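Local coordinates for nucleoside permease NupG (Escherichia coli K-12, PDB 7DLA), which imports a broad range of purine and pyrimidine nucleosides across the inner membrane together with protons, as a major facilitator superfamily symporter, at residues Ile212-Ser217 / Gln346-Met351; Leu47-Val52 / Gly357-Gly362; Gly279-Met284 / Ser330-Lys335. The protein carries 1 engineered substitution. All blocks are in the same frame, centred on the assembly; numbering follows the deposited sequence.

From the N terminus, the chain first gives Leu47-Val52 in the second transmembrane helix, which finds its partner only at Gly357-Gly362; contact 2 thus closes a loop of some three hundred residues. Inside it, contact 1 joins Ile212-Ser217, on helix 208-222, to Gln346-Met351. Contact 3 is nested deeper still, bringing Gly279-Met284 onto Ser330-Lys335. None of the three loops cross. Contact 2 ties the two halves of the transporter together, whereas contacts 1 and 3 hold the C-terminal half together near the cytoplasmic side. Helix 342-371 serves both contact 1 and contact 2, and Gln346 and Phe213 link contact 1 to contact 3.

Contact 1 (Ile212-Ser217 / Gln346-Met351); sequences IFFIFS and QGMFLM
Within the C-terminal six-helix bundle of the major facilitator fold, Phe213, Phe214 and Ser217 on helix 208-222 meet Met348 and Phe349 on helix 342-371. The two local axes run in broadly the same direction, 33° apart, and approach to 9.7 Å, a spacing bridged largely by aromatic side chains. Phe349 and Phe214 carry most of the junction. The first torsion of Phe214 sets the ring beside its own backbone N (chi1 -74°) and sends it across to the other helix, where CE1 lies 3.8 Å from CB of Phe349 while one ring face takes CG of Met348, near the rim and 4.0 Å from CE2. The Phe349 ring reaches back in the other direction. Its CE1 comes to 3.8 Å from Phe213 CE2, the two side chains crossing obliquely, while the hydroxyl of Ser217 lies at the edge of the Phe349 ring, near its plane. Phe205 adds an aromatic neighbour to Phe214, and Val333 of helix 305-335 touches both Phe213 and Phe349. The buried hydroxyl is satisfied within its own helix: Ser217 OG donates to Phe213 O at 2.9 Å from above the carbonyl plane, while Ser217 N binds that oxygen from the opposite face.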
ATOM      1  N   ILE A 212      20.419 -13.055   0.432  1.00 71.94           N
ATOM      2  CA  ILE A 212      20.092 -12.805   1.832  1.00 71.83           C
ATOM      3  C   ILE A 212      19.224 -11.559   1.947  1.00 70.17           C
ATOM      4  O   ILE A 212      18.175 -11.567   2.611  1.00 68.91           O
ATOM      5  CB  ILE A 212      21.380 -12.676   2.666  1.00 74.56           C
ATOM      6  CG1 ILE A 212      21.926 -14.053   3.045  1.00 74.49           C
ATOM      7  CG2 ILE A 212      21.131 -11.844   3.916  1.00 79.25           C
ATOM      8  CD1 ILE A 212      20.948 -14.896   3.759  1.00 73.50           C
ATOM      9  N   PHE A 213      19.631 -10.481   1.264  1.00 69.89           N
ATOM     10  CA  PHE A 213      18.915  -9.216   1.411  1.00 69.50           C
ATOM     11  C   PHE A 213      17.478  -9.312   0.904  1.00 68.29           C
ATOM     12  O   PHE A 213      16.551  -8.804   1.535  1.00 66.75           O
ATOM     13  CB  PHE A 213      19.620  -8.089   0.679  1.00 69.17           C
ATOM     14  CG  PHE A 213      19.023  -6.782   0.978  1.00 68.49           C
ATOM     15  CD1 PHE A 213      18.974  -6.327   2.281  1.00 68.86           C
ATOM     16  CD2 PHE A 213      18.347  -6.081  -0.001  1.00 68.59           C
ATOM     17  CE1 PHE A 213      18.354  -5.113   2.591  1.00 73.05           C
ATOM     18  CE2 PHE A 213      17.704  -4.867   0.290  1.00 68.61           C
ATOM     19  CZ  PHE A 213      17.708  -4.380   1.588  1.00 69.30           C
ATOM     20  N   PHE A 214      17.280  -9.946  -0.253  1.00 69.06           N
ATOM     21  CA  PHE A 214      15.948 -10.034  -0.842  1.00 68.08           C
ATOM     22  C   PHE A 214      15.007 -10.869   0.014  1.00 67.11           C
ATOM     23  O   PHE A 214      13.843 -10.488   0.219  1.00 66.80           O
ATOM     24  CB  PHE A 214      16.011 -10.601  -2.260  1.00 70.34           C
ATOM     25  CG  PHE A 214      16.541  -9.632  -3.278  1.00 71.22           C
ATOM     26  CD1 PHE A 214      16.268  -8.283  -3.166  1.00 70.36           C
ATOM     27  CD2 PHE A 214      17.243 -10.072  -4.389  1.00 73.26           C
ATOM     28  CE1 PHE A 214      16.732  -7.384  -4.110  1.00 71.64           C
ATOM     29  CE2 PHE A 214      17.697  -9.177  -5.335  1.00 74.11           C
ATOM     30  CZ  PHE A 214      17.447  -7.833  -5.191  1.00 74.19           C
ATOM     31  N   ILE A 215      15.464 -12.023   0.505  1.00 66.87           N
ATOM     32  CA  ILE A 215      14.543 -12.791   1.341  1.00 65.35           C
ATOM     33  C   ILE A 215      14.243 -12.033   2.619  1.00 64.18           C
ATOM     34  O   ILE A 215      13.108 -12.043   3.105  1.00 63.66           O
ATOM     35  CB  ILE A 215      15.059 -14.207   1.630  1.00 65.01           C
ATOM     36  CG1 ILE A 215      15.444 -14.893   0.325  1.00 64.46           C
ATOM     37  CG2 ILE A 215      13.969 -15.022   2.313  1.00 63.63           C
ATOM     38  CD1 ILE A 215      15.403 -16.401   0.399  1.00 64.37           C
ATOM     39  N   PHE A 216      15.239 -11.346   3.180  1.00 64.56           N
ATOM     40  CA  PHE A 216      14.927 -10.450   4.282  1.00 63.53           C
ATOM     41  C   PHE A 216      13.889  -9.419   3.881  1.00 63.68           C
ATOM     42  O   PHE A 216      13.066  -8.993   4.694  1.00 62.77           O
ATOM     43  CB  PHE A 216      16.155  -9.711   4.765  1.00 63.60           C
ATOM     44  CG  PHE A 216      15.878  -8.918   5.986  1.00 62.64           C
ATOM     45  CD1 PHE A 216      15.489  -9.553   7.154  1.00 62.04           C
ATOM     46  CD2 PHE A 216      15.886  -7.541   5.946  1.00 63.18           C
ATOM     47  CE1 PHE A 216      15.202  -8.833   8.293  1.00 61.44           C
ATOM     48  CE2 PHE A 216      15.585  -6.811   7.071  1.00 62.56           C
ATOM     49  CZ  PHE A 216      15.252  -7.458   8.252  1.00 61.93           C
ATOM     50  N   SER A 217      13.959  -8.951   2.645  1.00 64.86           N
ATOM     51  CA  SER A 217      13.061  -7.891   2.246  1.00 64.75           C
ATOM     52  C   SER A 217      11.648  -8.431   2.143  1.00 64.86           C
ATOM     53  O   SER A 217      10.676  -7.741   2.475  1.00 64.55           O
ATOM     54  CB  SER A 217      13.554  -7.275   0.947  1.00 65.39           C
ATOM     55  OG  SER A 217      14.728  -6.541   1.216  1.00 66.03           O
ATOM     56  N   GLN A 346      15.876  -3.130  -8.417  1.00 83.60           N
ATOM     57  CA  GLN A 346      14.711  -2.549  -7.747  1.00 82.19           C
ATOM     58  C   GLN A 346      13.409  -3.130  -8.289  1.00 79.25           C
ATOM     59  O   GLN A 346      12.400  -3.166  -7.577  1.00 75.78           O
ATOM     60  CB  GLN A 346      14.697  -1.029  -7.891  1.00 84.83           C
ATOM     61  CG  GLN A 346      15.773  -0.335  -7.150  1.00 84.42           C
ATOM     62  CD  GLN A 346      16.070   1.011  -7.747  1.00 89.07           C
ATOM     63  OE1 GLN A 346      15.310   1.511  -8.575  1.00114.92           O
ATOM     64  NE2 GLN A 346      17.203   1.595  -7.365  1.00 86.68           N
ATOM     65  N   GLY A 347      13.403  -3.579  -9.546  1.00 80.71           N
ATOM     66  CA  GLY A 347      12.280  -4.371 -10.006  1.00 79.13           C
ATOM     67  C   GLY A 347      12.013  -5.531  -9.072  1.00 76.77           C
ATOM     68  O   GLY A 347      10.961  -5.609  -8.433  1.00 75.74           O
ATOM     69  N   MET A 348      13.007  -6.401  -8.926  1.00 78.38           N
ATOM     70  CA  MET A 348      12.907  -7.586  -8.087  1.00 77.27           C
ATOM     71  C   MET A 348      12.771  -7.231  -6.609  1.00 74.84           C
ATOM     72  O   MET A 348      12.091  -7.930  -5.863  1.00 73.91           O
ATOM     73  CB  MET A 348      14.155  -8.429  -8.341  1.00 79.16           C
ATOM     74  CG  MET A 348      14.387  -9.698  -7.538  1.00 79.28           C
ATOM     75  SD  MET A 348      13.668 -11.242  -8.156  1.00 90.86           S
ATOM     76  CE  MET A 348      13.794 -11.105  -9.937  1.00 83.93           C
ATOM     77  N   PHE A 349      13.422  -6.156  -6.162  1.00 74.56           N
ATOM     78  CA  PHE A 349      13.322  -5.737  -4.770  1.00 72.94           C
ATOM     79  C   PHE A 349      11.903  -5.337  -4.432  1.00 72.09           C
ATOM     80  O   PHE A 349      11.335  -5.798  -3.440  1.00 71.65           O
ATOM     81  CB  PHE A 349      14.270  -4.575  -4.489  1.00 72.90           C
ATOM     82  CG  PHE A 349      14.032  -3.916  -3.162  1.00 71.70           C
ATOM     83  CD1 PHE A 349      14.386  -4.529  -1.985  1.00 70.69           C
ATOM     84  CD2 PHE A 349      13.426  -2.676  -3.091  1.00 71.63           C
ATOM     85  CE1 PHE A 349      14.154  -3.904  -0.753  1.00 70.08           C
ATOM     86  CE2 PHE A 349      13.189  -2.055  -1.860  1.00 70.98           C
ATOM     87  CZ  PHE A 349      13.555  -2.669  -0.695  1.00 69.56           C
ATOM     88  N   LEU A 350      11.304  -4.483  -5.259  1.00 72.69           N
ATOM     89  CA  LEU A 350       9.952  -4.022  -4.994  1.00 71.33           C
ATOM     90  C   LEU A 350       8.945  -5.160  -5.185  1.00 71.25           C
ATOM     91  O   LEU A 350       8.020  -5.323  -4.385  1.00 70.30           O
ATOM     92  CB  LEU A 350       9.683  -2.811  -5.894  1.00 70.40           C
ATOM     93  CG  LEU A 350       9.606  -1.412  -5.247  1.00 69.07           C
ATOM     94  CD1 LEU A 350      10.900  -1.036  -4.555  1.00 70.65           C
ATOM     95  CD2 LEU A 350       9.312  -0.349  -6.305  1.00 68.41           C
ATOM     96  N   MET A 351       9.151  -6.001  -6.199  1.00 72.20           N
ATOM     97  CA  MET A 351       8.291  -7.163  -6.390  1.00 72.95           C
ATOM     98  C   MET A 351       8.313  -8.080  -5.167  1.00 71.88           C
ATOM     99  O   MET A 351       7.259  -8.440  -4.626  1.00 70.89           O
ATOM    100  CB  MET A 351       8.732  -7.911  -7.649  1.00 75.19           C
ATOM    101  CG  MET A 351       7.950  -9.171  -7.963  1.00 77.14           C
ATOM    102  SD  MET A 351       8.931 -10.331  -8.933  1.00 98.60           S
ATOM    103  CE  MET A 351       7.614 -11.323  -9.635  1.00 80.02           C
TER

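Contact 2 (Leu47-Val52 / Gly357-Gly362); sequences LGIAAV and GCILGG
Gly48 O, one turn of helix from Val52, accepts the Val52 N-H at 3.0 Å and a weaker bond from Ala51 N, so the backbone of Gly48 is held in regular helix where Cys358 and Ile359 press against it. The CA atoms of Gly48 and Cys358 are only 5.0 Å apart, and a CB on Gly48 would collide with Cys358 CB and Ile359 CG1. With no side chain in the way, SG of Cys358 comes alongside the main chain, 3.7 Å from Gly48 N. Ile359 lies directly on the same backbone: its CG1, turned beside its own N (chi1 -44°), rests 3.6 Å from Ile49 N. Beyond it, CD1 meets CG1 of Val52 at 3.9 Å, the two side chains crossing at about a right angle, and more loosely touches the side chain of Ile49. Cutting Ile359 back to an alanine would probably leave a gap over the Gly48-Ile49 backbone and take from Val52 CG1 the methyl it meets across the helix pair. Met351 and Phe356, on the same helix as Ile359, also touch Val52. The local axes come within 8.0 Å at a crossing of -165°, a close antiparallel pairing through glycine that belongs to the seam between the N- and C-terminal halves of a major facilitator transporter, where the second and eleventh transmembrane helices face each other.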
ATOM      1  N   LEU A  47      -4.156  -8.122  -3.729  1.00 61.53           N
ATOM      2  CA  LEU A  47      -3.274  -7.014  -4.085  1.00 62.07           C
ATOM      3  C   LEU A  47      -1.888  -7.517  -4.456  1.00 63.37           C
ATOM      4  O   LEU A  47      -1.359  -7.171  -5.513  1.00 64.52           O
ATOM      5  CB  LEU A  47      -3.202  -6.018  -2.929  1.00 63.88           C
ATOM      6  CG  LEU A  47      -4.536  -5.400  -2.495  1.00 62.30           C
ATOM      7  CD1 LEU A  47      -4.948  -5.791  -1.079  1.00 62.55           C
ATOM      8  CD2 LEU A  47      -4.454  -3.897  -2.605  1.00 59.62           C
ATOM      9  N   GLY A  48      -1.302  -8.360  -3.597  1.00 65.30           N
ATOM     10  CA  GLY A  48       0.006  -8.932  -3.881  1.00 64.51           C
ATOM     11  C   GLY A  48       0.004  -9.799  -5.122  1.00 64.87           C
ATOM     12  O   GLY A  48       0.855  -9.643  -5.994  1.00 66.36           O
ATOM     13  N   ILE A  49      -0.937 -10.747  -5.209  1.00 64.32           N
ATOM     14  CA  ILE A  49      -0.980 -11.586  -6.416  1.00 65.30           C
ATOM     15  C   ILE A  49      -0.965 -10.729  -7.674  1.00 67.17           C
ATOM     16  O   ILE A  49      -0.192 -10.980  -8.600  1.00 69.74           O
ATOM     17  CB  ILE A  49      -2.179 -12.562  -6.459  1.00 64.37           C
ATOM     18  CG1 ILE A  49      -2.222 -13.585  -5.304  1.00 62.84           C
ATOM     19  CG2 ILE A  49      -2.243 -13.248  -7.819  1.00 65.92           C
ATOM     20  CD1 ILE A  49      -3.123 -13.268  -4.148  1.00 61.86           C
ATOM     21  N   ALA A  50      -1.842  -9.732  -7.742  1.00 66.87           N
ATOM     22  CA  ALA A  50      -1.883  -8.844  -8.896  1.00 68.12           C
ATOM     23  C   ALA A  50      -0.590  -8.062  -9.047  1.00 69.31           C
ATOM     24  O   ALA A  50      -0.156  -7.772 -10.169  1.00 71.77           O
ATOM     25  CB  ALA A  50      -3.048  -7.878  -8.752  1.00 66.01           C
ATOM     26  N   ALA A  51       0.020  -7.685  -7.922  1.00 68.59           N
ATOM     27  CA  ALA A  51       1.123  -6.737  -7.958  1.00 69.22           C
ATOM     28  C   ALA A  51       2.382  -7.397  -8.478  1.00 70.72           C
ATOM     29  O   ALA A  51       3.217  -6.747  -9.114  1.00 71.99           O
ATOM     30  CB  ALA A  51       1.358  -6.150  -6.570  1.00 68.12           C
ATOM     31  N   VAL A  52       2.540  -8.686  -8.223  1.00 70.95           N
ATOM     32  CA  VAL A  52       3.789  -9.318  -8.608  1.00 72.44           C
ATOM     33  C   VAL A  52       3.982  -9.287 -10.121  1.00 75.35           C
ATOM     34  O   VAL A  52       5.106  -9.103 -10.598  1.00 77.31           O
ATOM     35  CB  VAL A  52       3.864 -10.741  -8.056  1.00 72.22           C
ATOM     36  CG1 VAL A  52       3.568 -10.736  -6.573  1.00 69.92           C
ATOM     37  CG2 VAL A  52       2.922 -11.620  -8.799  1.00 72.69           C
ATOM     38  N   GLY A 357       6.045 -10.243  -0.266  1.00 65.95           N
ATOM     39  CA  GLY A 357       5.814  -9.771   1.085  1.00 65.02           C
ATOM     40  C   GLY A 357       4.338  -9.624   1.376  1.00 64.20           C
ATOM     41  O   GLY A 357       3.862 -10.047   2.429  1.00 63.32           O
ATOM     42  N   CYS A 358       3.578  -9.068   0.418  1.00 64.72           N
ATOM     43  CA  CYS A 358       2.152  -8.853   0.639  1.00 64.36           C
ATOM     44  C   CYS A 358       1.413 -10.170   0.750  1.00 63.18           C
ATOM     45  O   CYS A 358       0.658 -10.381   1.697  1.00 62.40           O
ATOM     46  CB  CYS A 358       1.540  -8.010  -0.482  1.00 68.54           C
ATOM     47  SG  CYS A 358      -0.175  -7.334  -0.211  1.00 65.10           S
ATOM     48  N   ILE A 359       1.569 -11.050  -0.235  1.00 63.00           N
ATOM     49  CA  ILE A 359       0.837 -12.309  -0.185  1.00 62.09           C
ATOM     50  C   ILE A 359       1.129 -13.039   1.113  1.00 61.82           C
ATOM     51  O   ILE A 359       0.211 -13.451   1.842  1.00 61.14           O
ATOM     52  CB  ILE A 359       1.160 -13.174  -1.409  1.00 62.06           C
ATOM     53  CG1 ILE A 359       1.140 -12.314  -2.666  1.00 63.80           C
ATOM     54  CG2 ILE A 359       0.192 -14.302  -1.506  1.00 61.54           C
ATOM     55  CD1 ILE A 359       1.810 -12.936  -3.852  1.00 64.49           C
ATOM     56  N   LEU A 360       2.411 -13.174   1.444  1.00 62.57           N
ATOM     57  CA  LEU A 360       2.772 -13.938   2.627  1.00 62.20           C
ATOM     58  C   LEU A 360       2.222 -13.272   3.888  1.00 61.82           C
ATOM     59  O   LEU A 360       1.551 -13.922   4.706  1.00 60.45           O
ATOM     60  CB  LEU A 360       4.285 -14.121   2.682  1.00 61.72           C
ATOM     61  CG  LEU A 360       4.944 -14.288   4.048  1.00 61.54           C
ATOM     62  CD1 LEU A 360       4.618 -15.643   4.623  1.00 61.32           C
ATOM     63  CD2 LEU A 360       6.462 -14.147   3.892  1.00 66.89           C
ATOM     64  N   GLY A 361       2.448 -11.962   4.037  1.00 61.98           N
ATOM     65  CA  GLY A 361       1.919 -11.254   5.194  1.00 60.90           C
ATOM     66  C   GLY A 361       0.405 -11.313   5.295  1.00 61.39           C
ATOM     67  O   GLY A 361      -0.147 -11.627   6.351  1.00 62.70           O
ATOM     68  N   GLY A 362      -0.291 -10.986   4.215  1.00 61.27           N
ATOM     69  CA  GLY A 362      -1.738 -11.017   4.214  1.00 59.98           C
ATOM     70  C   GLY A 362      -2.286 -12.324   4.730  1.00 59.76           C
ATOM     71  O   GLY A 362      -3.051 -12.346   5.708  1.00 60.26           O
TER

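Contact 3 (Gly279-Met284 / Ser330-Lys335); sequences GIKNVM and SVFVEK
Phe332 of helix 305-335 faces Ile280, Lys281 and Met284, and its side chain meets a different group at each step outward. At the root, CB lies against the CG2 methyl of Ile280, 3.4 Å away, with the terminal methyl CE of Met284 also close by. CG, the first ring atom, is 4.1 Å from that Met284 CE; the thioether chain arrives roughly at right angles to the phenylalanine, bent at its last torsion (chi3 -51°), which carries the methyl round to the ring. Farther out, CD1 turns toward Ile280 again, whose CG2 sits at the ring edge, close to its plane. CE1, beyond it, has CE of Lys281 at 4.1 Å. That lysine is extended beyond CG, and its aliphatic part approaches the ring obliquely. Ile280 has a second foothold on the residue just before Phe332: while CG2 serves Phe332, the other branch sends CD1 to CG1 of Val331 at 3.9 Å, the two side chains meeting at about a right angle. The side chains thus meet through apolar atoms, the lysine contributing its methylenes. The local axes approach to 9.8 Å and cross at -150°, so the two segments run roughly antiparallel, 279-284 leaving the cytoplasmic side and 330-335 returning to it, at the cytoplasmic end of the ninth and tenth transmembrane helices. Two further helices close round this pair. Helix 380-402 supplies Phe398 to Met284, Met401 to Phe332 and Phe402 to Lys281, while helix 208-222 brings Met210 onto Phe332 and sets Phe213 against both Met284 and the Phe332 ring, the two ring planes at about 50°.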
ATOM      1  N   GLY A 279      23.234   7.200   6.839  1.00 61.00           N
ATOM      2  CA  GLY A 279      23.536   6.143   5.904  1.00 60.67           C
ATOM      3  C   GLY A 279      22.384   5.186   5.657  1.00 61.56           C
ATOM      4  O   GLY A 279      21.357   5.168   6.349  1.00 61.91           O
ATOM      5  N   ILE A 280      22.592   4.345   4.646  1.00 61.64           N
ATOM      6  CA  ILE A 280      21.548   3.433   4.184  1.00 62.88           C
ATOM      7  C   ILE A 280      21.154   2.468   5.294  1.00 63.12           C
ATOM      8  O   ILE A 280      19.980   2.364   5.687  1.00 62.62           O
ATOM      9  CB  ILE A 280      22.023   2.671   2.935  1.00 64.69           C
ATOM     10  CG1 ILE A 280      22.952   3.536   2.062  1.00 63.81           C
ATOM     11  CG2 ILE A 280      20.833   2.084   2.178  1.00 66.69           C
ATOM     12  CD1 ILE A 280      22.374   4.840   1.611  1.00 64.14           C
ATOM     13  N   LYS A 281      22.148   1.739   5.801  1.00 63.50           N
ATOM     14  CA  LYS A 281      21.908   0.664   6.749  1.00 63.31           C
ATOM     15  C   LYS A 281      21.239   1.186   8.020  1.00 62.42           C
ATOM     16  O   LYS A 281      20.281   0.579   8.504  1.00 62.80           O
ATOM     17  CB  LYS A 281      23.240  -0.023   7.045  1.00 65.24           C
ATOM     18  CG  LYS A 281      23.765  -0.873   5.890  1.00 65.71           C
ATOM     19  CD  LYS A 281      25.056  -1.609   6.265  1.00 67.04           C
ATOM     20  CE  LYS A 281      25.575  -2.438   5.096  1.00 67.52           C
ATOM     21  NZ  LYS A 281      26.396  -3.559   5.562  1.00 68.36           N
ATOM     22  N   ASN A 282      21.714   2.326   8.555  1.00 61.40           N
ATOM     23  CA  ASN A 282      21.077   2.952   9.717  1.00 61.43           C
ATOM     24  C   ASN A 282      19.647   3.374   9.441  1.00 61.54           C
ATOM     25  O   ASN A 282      18.778   3.229  10.314  1.00 61.39           O
ATOM     26  CB  ASN A 282      21.864   4.162  10.225  1.00 61.22           C
ATOM     27  CG  ASN A 282      23.163   3.775  10.894  1.00 61.43           C
ATOM     28  OD1 ASN A 282      23.314   2.642  11.368  1.00 62.41           O
ATOM     29  ND2 ASN A 282      24.117   4.700  10.923  1.00 60.36           N
ATOM     30  N   VAL A 283      19.363   3.911   8.255  1.00 61.49           N
ATOM     31  CA  VAL A 283      17.978   4.322   8.042  1.00 61.68           C
ATOM     32  C   VAL A 283      17.062   3.098   7.987  1.00 61.49           C
ATOM     33  O   VAL A 283      15.975   3.086   8.591  1.00 61.16           O
ATOM     34  CB  VAL A 283      17.875   5.214   6.796  1.00 62.18           C
ATOM     35  CG1 VAL A 283      16.518   5.089   6.159  1.00 62.92           C
ATOM     36  CG2 VAL A 283      18.154   6.665   7.198  1.00 62.40           C
ATOM     37  N   MET A 284      17.516   2.030   7.317  1.00 61.64           N
ATOM     38  CA  MET A 284      16.774   0.769   7.322  1.00 62.26           C
ATOM     39  C   MET A 284      16.599   0.215   8.741  1.00 61.77           C
ATOM     40  O   MET A 284      15.551  -0.366   9.076  1.00 61.58           O
ATOM     41  CB  MET A 284      17.479  -0.250   6.422  1.00 64.88           C
ATOM     42  CG  MET A 284      16.854  -0.425   5.022  1.00 65.49           C
ATOM     43  SD  MET A 284      17.605  -1.772   4.048  1.00 70.23           S
ATOM     44  CE  MET A 284      19.339  -1.326   4.211  1.00 67.60           C
ATOM     45  N   SER A 330      15.662   0.452  -1.640  1.00 72.63           N
ATOM     46  CA  SER A 330      15.941   0.526  -3.074  1.00 74.25           C
ATOM     47  C   SER A 330      17.257   1.267  -3.339  1.00 75.61           C
ATOM     48  O   SER A 330      17.996   0.914  -4.274  1.00 76.84           O
ATOM     49  CB  SER A 330      14.767   1.157  -3.831  1.00 75.39           C
ATOM     50  OG  SER A 330      14.628   2.528  -3.522  1.00 77.43           O
ATOM     51  N   VAL A 331      17.602   2.253  -2.495  1.00 74.58           N
ATOM     52  CA  VAL A 331      18.911   2.906  -2.630  1.00 74.91           C
ATOM     53  C   VAL A 331      20.046   1.909  -2.388  1.00 78.20           C
ATOM     54  O   VAL A 331      21.038   1.881  -3.132  1.00 82.10           O
ATOM     55  CB  VAL A 331      19.031   4.120  -1.686  1.00 73.27           C
ATOM     56  CG1 VAL A 331      20.417   4.757  -1.806  1.00 72.48           C
ATOM     57  CG2 VAL A 331      17.987   5.155  -2.004  1.00 73.44           C
ATOM     58  N   PHE A 332      19.933   1.109  -1.316  1.00 76.08           N
ATOM     59  CA  PHE A 332      20.893   0.052  -1.008  1.00 74.17           C
ATOM     60  C   PHE A 332      21.063  -0.895  -2.189  1.00 75.94           C
ATOM     61  O   PHE A 332      22.184  -1.142  -2.640  1.00 76.96           O
ATOM     62  CB  PHE A 332      20.420  -0.711   0.236  1.00 72.07           C
ATOM     63  CG  PHE A 332      21.317  -1.851   0.644  1.00 72.80           C
ATOM     64  CD1 PHE A 332      22.495  -1.609   1.351  1.00 72.00           C
ATOM     65  CD2 PHE A 332      20.996  -3.162   0.319  1.00 72.10           C
ATOM     66  CE1 PHE A 332      23.334  -2.646   1.712  1.00 71.09           C
ATOM     67  CE2 PHE A 332      21.831  -4.207   0.682  1.00 71.05           C
ATOM     68  CZ  PHE A 332      23.002  -3.942   1.379  1.00 71.15           C
ATOM     69  N   VAL A 333      19.959  -1.435  -2.709  1.00 76.06           N
ATOM     70  CA  VAL A 333      20.066  -2.340  -3.847  1.00 77.30           C
ATOM     71  C   VAL A 333      20.818  -1.672  -4.990  1.00 79.55           C
ATOM     72  O   VAL A 333      21.775  -2.241  -5.506  1.00 79.30           O
ATOM     73  CB  VAL A 333      18.692  -2.874  -4.294  1.00 76.75           C
ATOM     74  CG1 VAL A 333      18.892  -4.134  -5.102  1.00 77.48           C
ATOM     75  CG2 VAL A 333      17.846  -3.232  -3.086  1.00 73.09           C
ATOM     76  N   GLU A 334      20.464  -0.426  -5.349  1.00 84.70           N
ATOM     77  CA  GLU A 334      21.160   0.234  -6.462  1.00 85.67           C
ATOM     78  C   GLU A 334      22.652   0.377  -6.182  1.00 82.77           C
ATOM     79  O   GLU A 334      23.489   0.123  -7.059  1.00 83.79           O
ATOM     80  CB  GLU A 334      20.536   1.603  -6.740  1.00 85.48           C
ATOM     81  N   LYS A 335      22.996   0.774  -4.959  1.00 80.48           N
ATOM     82  CA  LYS A 335      24.388   1.005  -4.623  1.00 79.13           C
ATOM     83  C   LYS A 335      25.180  -0.294  -4.683  1.00 78.23           C
ATOM     84  O   LYS A 335      26.366  -0.290  -5.027  1.00 76.68           O
ATOM     85  CB  LYS A 335      24.473   1.640  -3.238  1.00 77.66           C
ATOM     86  CG  LYS A 335      25.440   2.814  -3.119  1.00 76.48           C
ATOM     87  CD  LYS A 335      24.744   4.168  -3.360  1.00 76.31           C
ATOM     88  CE  LYS A 335      25.745   5.339  -3.268  1.00 73.64           C
ATOM     89  NZ  LYS A 335      25.193   6.706  -2.949  1.00 72.91           N
TER